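Local atomic coordinates of peroxiredoxin PRX1, mitochondrial (Saccharomyces cerevisiae, PDB entry 5YKJ), a protein that reduces peroxides as a mitochondrial 1-Cys thiol peroxidase, its oxidised thiol probably being recycled through the glutathione and thioredoxin systems. Residues L65-H76 / F94-A105. Numbering follows the deposited sequence. Where two conformers were deposited one is given.
Sequences LIGLSVEDVESH and FPIIGDTFRNVA
His76 reaches from the first turn of its helix to the carbonyl of Ile97, NE2 to O 2.8 Å. The oxygen lies in the plane of the imidazole, yet the N-H comes down from above the carbonyl plane at a C=O...N angle of 116°. The same NE2 gives a weak bond to Ser69 O, and because Ser69 O and Ile97 O, both acceptors, stand only 3.2 Å apart, this N-H probably eases their closeness. Ile96 CG2 sits over a ring face, a CH-pi contact 3.9 Å from the centroid; with CG beside the backbone N (chi1 -66°), the ring turns toward the strand ends. With an alanine here the two carbonyls would probably lose the N-H they share, weakly on the Ser69 side, and Ile96 CG2 its aromatic partner. Asp39 is hydrogen-bonded to ND1 through one carboxylate oxygen and to Ser69 OG through the other, so that bonds at both ND1 and NE2 hold the ring's rotation.

Along the strands, Gly67 N bonds to Pro95 O (3.0 Å) and Gly67 O receives Ile97 N (2.9 Å), a parallel ladder. Ile66 CD1 packs against Ile97 CD1, while Leu68 CD1 meets Val104 CG1 at 3.5 Å. Asp99's carboxylate takes Val104 N and Ala105 N on its syn sides, tying down the start of helix 103-107. In this beta-alpha-beta unit of the thioredoxin-like fold, helix 73-87 links strand 63-69 to edge strand 96-98, and strand 30-36 flanks 63-69 opposite.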
loop_
_atom_site.group_PDB
_atom_site.type_symbol
_atom_site.label_atom_id
_atom_site.label_comp_id
_atom_site.label_asym_id
_atom_site.label_seq_id
_atom_site.Cartn_x
_atom_site.Cartn_y
_atom_site.Cartn_z
ATOM N N LEU A 65 2.690 -1.255 7.524
ATOM C CA LEU A 65 1.449 -1.789 7.054
ATOM C C LEU A 65 0.324 -1.366 7.977
ATOM O O LEU A 65 0.499 -1.136 9.116
ATOM C CB LEU A 65 1.511 -3.325 6.974
ATOM C CG LEU A 65 2.572 -3.921 6.085
ATOM C CD1 LEU A 65 2.792 -5.380 6.369
ATOM C CD2 LEU A 65 2.121 -3.802 4.661
ATOM N N ILE A 66 -0.838 -1.224 7.382
ATOM C CA ILE A 66 -2.052 -0.924 8.116
ATOM C C ILE A 66 -3.279 -1.400 7.330
ATOM O O ILE A 66 -3.434 -1.106 6.221
ATOM C CB ILE A 66 -2.152 0.535 8.553
ATOM C CG1 ILE A 66 -3.340 0.725 9.441
ATOM C CG2 ILE A 66 -2.175 1.459 7.362
ATOM C CD1 ILE A 66 -3.209 1.934 10.328
ATOM N N GLY A 67 -4.081 -2.152 8.011
ATOM C CA GLY A 67 -5.220 -2.709 7.421
ATOM C C GLY A 67 -6.560 -1.960 7.750
ATOM O O GLY A 67 -6.588 -1.300 8.749
ATOM N N LEU A 68 -7.629 -1.871 6.929
ATOM C CA LEU A 68 -8.848 -1.275 7.259
ATOM C C LEU A 68 -9.854 -2.325 6.876
ATOM O O LEU A 68 -9.842 -2.892 5.882
ATOM C CB LEU A 68 -9.053 -0.008 6.407
ATOM C CG LEU A 68 -10.364 0.742 6.538
ATOM C CD1 LEU A 68 -10.213 2.118 5.963
ATOM C CD2 LEU A 68 -11.444 0.032 5.748
ATOM N N SER A 69 -10.827 -2.471 7.772
ATOM C CA SER A 69 -11.952 -3.355 7.583
ATOM C C SER A 69 -13.181 -2.720 8.264
ATOM O O SER A 69 -13.042 -2.191 9.313
ATOM C CB SER A 69 -11.707 -4.738 8.116
ATOM O OG SER A 69 -12.796 -5.513 7.851
ATOM N N VAL A 70 -14.365 -2.823 7.646
ATOM C CA VAL A 70 -15.537 -2.259 8.200
ATOM C C VAL A 70 -16.266 -3.030 9.240
ATOM O O VAL A 70 -17.311 -3.480 9.024
ATOM C CB VAL A 70 -16.474 -1.855 7.046
ATOM C CG1 VAL A 70 -17.658 -1.061 7.546
ATOM C CG2 VAL A 70 -15.706 -1.102 6.006
ATOM N N GLU A 71 -15.628 -3.119 10.379
ATOM C CA GLU A 71 -16.136 -3.749 11.573
ATOM C C GLU A 71 -15.453 -3.102 12.778
ATOM O O GLU A 71 -14.580 -2.363 12.633
ATOM C CB GLU A 71 -15.899 -5.279 11.602
ATOM C CG GLU A 71 -16.305 -5.998 10.366
ATOM C CD GLU A 71 -16.936 -7.361 10.596
ATOM O OE1 GLU A 71 -17.142 -8.115 9.666
ATOM O OE2 GLU A 71 -17.181 -7.693 11.746
ATOM N N ASP A 72 -15.936 -3.418 13.959
ATOM C CA ASP A 72 -15.356 -2.891 15.175
ATOM C C ASP A 72 -14.048 -3.577 15.575
ATOM O O ASP A 72 -13.726 -4.574 15.070
ATOM C CB ASP A 72 -16.390 -2.818 16.317
ATOM C CG ASP A 72 -16.897 -4.168 16.768
ATOM O OD1 ASP A 72 -16.246 -5.157 16.697
ATOM O OD2 ASP A 72 -18.028 -4.178 17.209
ATOM N N VAL A 73 -13.306 -2.976 16.475
ATOM C CA VAL A 73 -12.045 -3.496 16.916
ATOM C C VAL A 73 -12.207 -4.852 17.582
ATOM O O VAL A 73 -11.413 -5.693 17.412
ATOM C CB VAL A 73 -11.350 -2.505 17.842
ATOM C CG1 VAL A 73 -10.114 -3.112 18.430
ATOM C CG2 VAL A 73 -10.919 -1.279 17.052
ATOM N N GLU A 74 -13.272 -5.013 18.323
ATOM C CA GLU A 74 -13.480 -6.281 18.970
ATOM C C GLU A 74 -13.568 -7.389 17.941
ATOM O O GLU A 74 -13.002 -8.425 18.113
ATOM C CB GLU A 74 -14.737 -6.246 19.820
ATOM C CG GLU A 74 -15.250 -7.586 20.222
ATOM C CD GLU A 74 -16.223 -7.558 21.377
ATOM O OE1 GLU A 74 -16.723 -6.480 21.733
ATOM O OE2 GLU A 74 -16.452 -8.650 21.930
ATOM N N SER A 75 -14.261 -7.134 16.862
ATOM C CA SER A 75 -14.346 -8.117 15.815
ATOM C C SER A 75 -12.966 -8.360 15.197
ATOM O O SER A 75 -12.564 -9.455 15.007
ATOM C CB SER A 75 -15.387 -7.702 14.791
ATOM O OG SER A 75 -15.287 -8.514 13.667
ATOM N N HIS A 76 -12.230 -7.291 14.963
ATOM C CA HIS A 76 -10.905 -7.414 14.382
ATOM C C HIS A 76 -9.969 -8.228 15.267
ATOM O O HIS A 76 -9.170 -8.922 14.766
ATOM C CB HIS A 76 -10.259 -6.054 14.133
ATOM C CG HIS A 76 -10.938 -5.234 13.102
ATOM N ND1 HIS A 76 -11.966 -5.697 12.337
ATOM C CD2 HIS A 76 -10.717 -3.965 12.714
ATOM C CE1 HIS A 76 -12.363 -4.728 11.535
ATOM N NE2 HIS A 76 -11.614 -3.679 11.735
ATOM N N PHE A 94 0.901 -5.226 12.812
ATOM C CA PHE A 94 0.364 -3.993 12.331
ATOM C C PHE A 94 -1.083 -3.925 12.762
ATOM O O PHE A 94 -1.691 -4.848 13.076
ATOM C CB PHE A 94 0.503 -3.890 10.802
ATOM C CG PHE A 94 0.021 -5.100 10.061
ATOM C CD1 PHE A 94 -1.312 -5.294 9.865
ATOM C CD2 PHE A 94 0.888 -6.021 9.535
ATOM C CE1 PHE A 94 -1.769 -6.398 9.203
ATOM C CE2 PHE A 94 0.428 -7.097 8.826
ATOM C CZ PHE A 94 -0.898 -7.303 8.686
ATOM N N PRO A 95 -1.562 -2.690 12.767
ATOM C CA PRO A 95 -2.935 -2.468 13.146
ATOM C C PRO A 95 -3.954 -2.757 12.061
ATOM O O PRO A 95 -3.643 -2.712 10.932
ATOM C CB PRO A 95 -3.014 -0.958 13.395
ATOM C CG PRO A 95 -1.684 -0.397 13.136
ATOM C CD PRO A 95 -0.905 -1.418 12.428
ATOM N N ILE A 96 -5.153 -3.027 12.513
ATOM C CA ILE A 96 -6.292 -3.124 11.658
ATOM C C ILE A 96 -7.271 -2.079 12.230
ATOM O O ILE A 96 -7.583 -2.124 13.356
ATOM C CB ILE A 96 -6.966 -4.501 11.605
ATOM C CG1 ILE A 96 -5.924 -5.573 11.283
ATOM C CG2 ILE A 96 -8.032 -4.501 10.529
ATOM C CD1 ILE A 96 -6.492 -6.927 11.053
ATOM N N ILE A 97 -7.693 -1.142 11.381
ATOM C CA ILE A 97 -8.583 -0.093 11.777
ATOM C C ILE A 97 -10.042 -0.562 11.906
ATOM O O ILE A 97 -10.552 -1.158 11.049
ATOM C CB ILE A 97 -8.534 1.052 10.728
ATOM C CG1 ILE A 97 -7.130 1.668 10.628
ATOM C CG2 ILE A 97 -9.627 2.086 10.976
ATOM C CD1 ILE A 97 -6.845 2.320 9.280
ATOM N N GLY A 98 -10.660 -0.238 13.030
ATOM C CA GLY A 98 -12.045 -0.576 13.221
ATOM C C GLY A 98 -12.932 0.530 12.680
ATOM O O GLY A 98 -13.248 1.450 13.329
ATOM N N ASP A 99 -13.298 0.409 11.440
ATOM C CA ASP A 99 -14.102 1.385 10.753
ATOM C C ASP A 99 -15.560 0.964 10.717
ATOM O O ASP A 99 -16.147 0.785 9.720
ATOM C CB ASP A 99 -13.541 1.546 9.343
ATOM C CG ASP A 99 -13.967 2.840 8.676
ATOM O OD1 ASP A 99 -14.192 3.764 9.365
ATOM O OD2 ASP A 99 -14.028 2.853 7.473
ATOM N N THR A 100 -16.119 0.884 11.905
ATOM C CA THR A 100 -17.404 0.343 12.128
ATOM C C THR A 100 -18.507 1.002 11.293
ATOM O O THR A 100 -19.378 0.359 10.859
ATOM C CB THR A 100 -17.752 0.587 13.608
ATOM O OG1 THR A 100 -16.678 0.170 14.453
ATOM C CG2 THR A 100 -19.017 -0.050 13.957
ATOM N N PHE A 101 -18.409 2.312 11.114
ATOM C CA PHE A 101 -19.407 3.111 10.399
ATOM C C PHE A 101 -18.969 3.647 9.018
ATOM O O PHE A 101 -19.552 4.534 8.507
ATOM C CB PHE A 101 -19.999 4.237 11.295
ATOM C CG PHE A 101 -20.584 3.733 12.609
ATOM C CD1 PHE A 101 -21.815 3.220 12.655
ATOM C CD2 PHE A 101 -19.889 3.782 13.757
ATOM C CE1 PHE A 101 -22.380 2.764 13.835
ATOM C CE2 PHE A 101 -20.420 3.312 14.942
ATOM C CZ PHE A 101 -21.662 2.801 14.951
ATOM N N ARG A 102 -17.905 3.077 8.508
ATOM C CA ARG A 102 -17.362 3.386 7.209
ATOM C C ARG A 102 -16.822 4.797 7.087
ATOM O O ARG A 102 -16.645 5.250 6.012
ATOM C CB ARG A 102 -18.399 3.214 6.071
ATOM C CG ARG A 102 -19.251 2.022 6.044
ATOM C CD ARG A 102 -20.505 2.328 5.228
ATOM N NE ARG A 102 -21.423 1.252 5.409
ATOM C CZ ARG A 102 -22.102 0.615 4.491
ATOM N NH1 ARG A 102 -22.067 0.952 3.233
ATOM N NH2 ARG A 102 -22.834 -0.363 4.897
ATOM N N ASN A 103 -16.559 5.434 8.201
ATOM C CA ASN A 103 -16.092 6.793 8.141
ATOM C C ASN A 103 -14.723 6.961 7.418
ATOM O O ASN A 103 -14.536 7.862 6.672
ATOM C CB ASN A 103 -16.038 7.422 9.571
ATOM C CG ASN A 103 -17.356 7.336 10.312
ATOM O OD1 ASN A 103 -18.333 7.669 9.824
ATOM N ND2 ASN A 103 -17.316 6.866 11.479
ATOM N N VAL A 104 -13.784 6.086 7.741
ATOM C CA VAL A 104 -12.465 6.134 7.120
ATOM C C VAL A 104 -12.521 5.706 5.635
ATOM O O VAL A 104 -11.899 6.249 4.824
ATOM C CB VAL A 104 -11.376 5.353 7.903
ATOM C CG1 VAL A 104 -9.996 5.414 7.241
ATOM C CG2 VAL A 104 -11.315 5.830 9.331
ATOM N N ALA A 105 -13.341 4.709 5.365
ATOM C CA ALA A 105 -13.522 4.260 4.002
ATOM C C ALA A 105 -14.072 5.380 3.132
ATOM O O ALA A 105 -13.711 5.533 2.048
ATOM C CB ALA A 105 -14.487 3.084 3.976
HETATM O O HOH W 1 -19.736 -2.446 10.643
#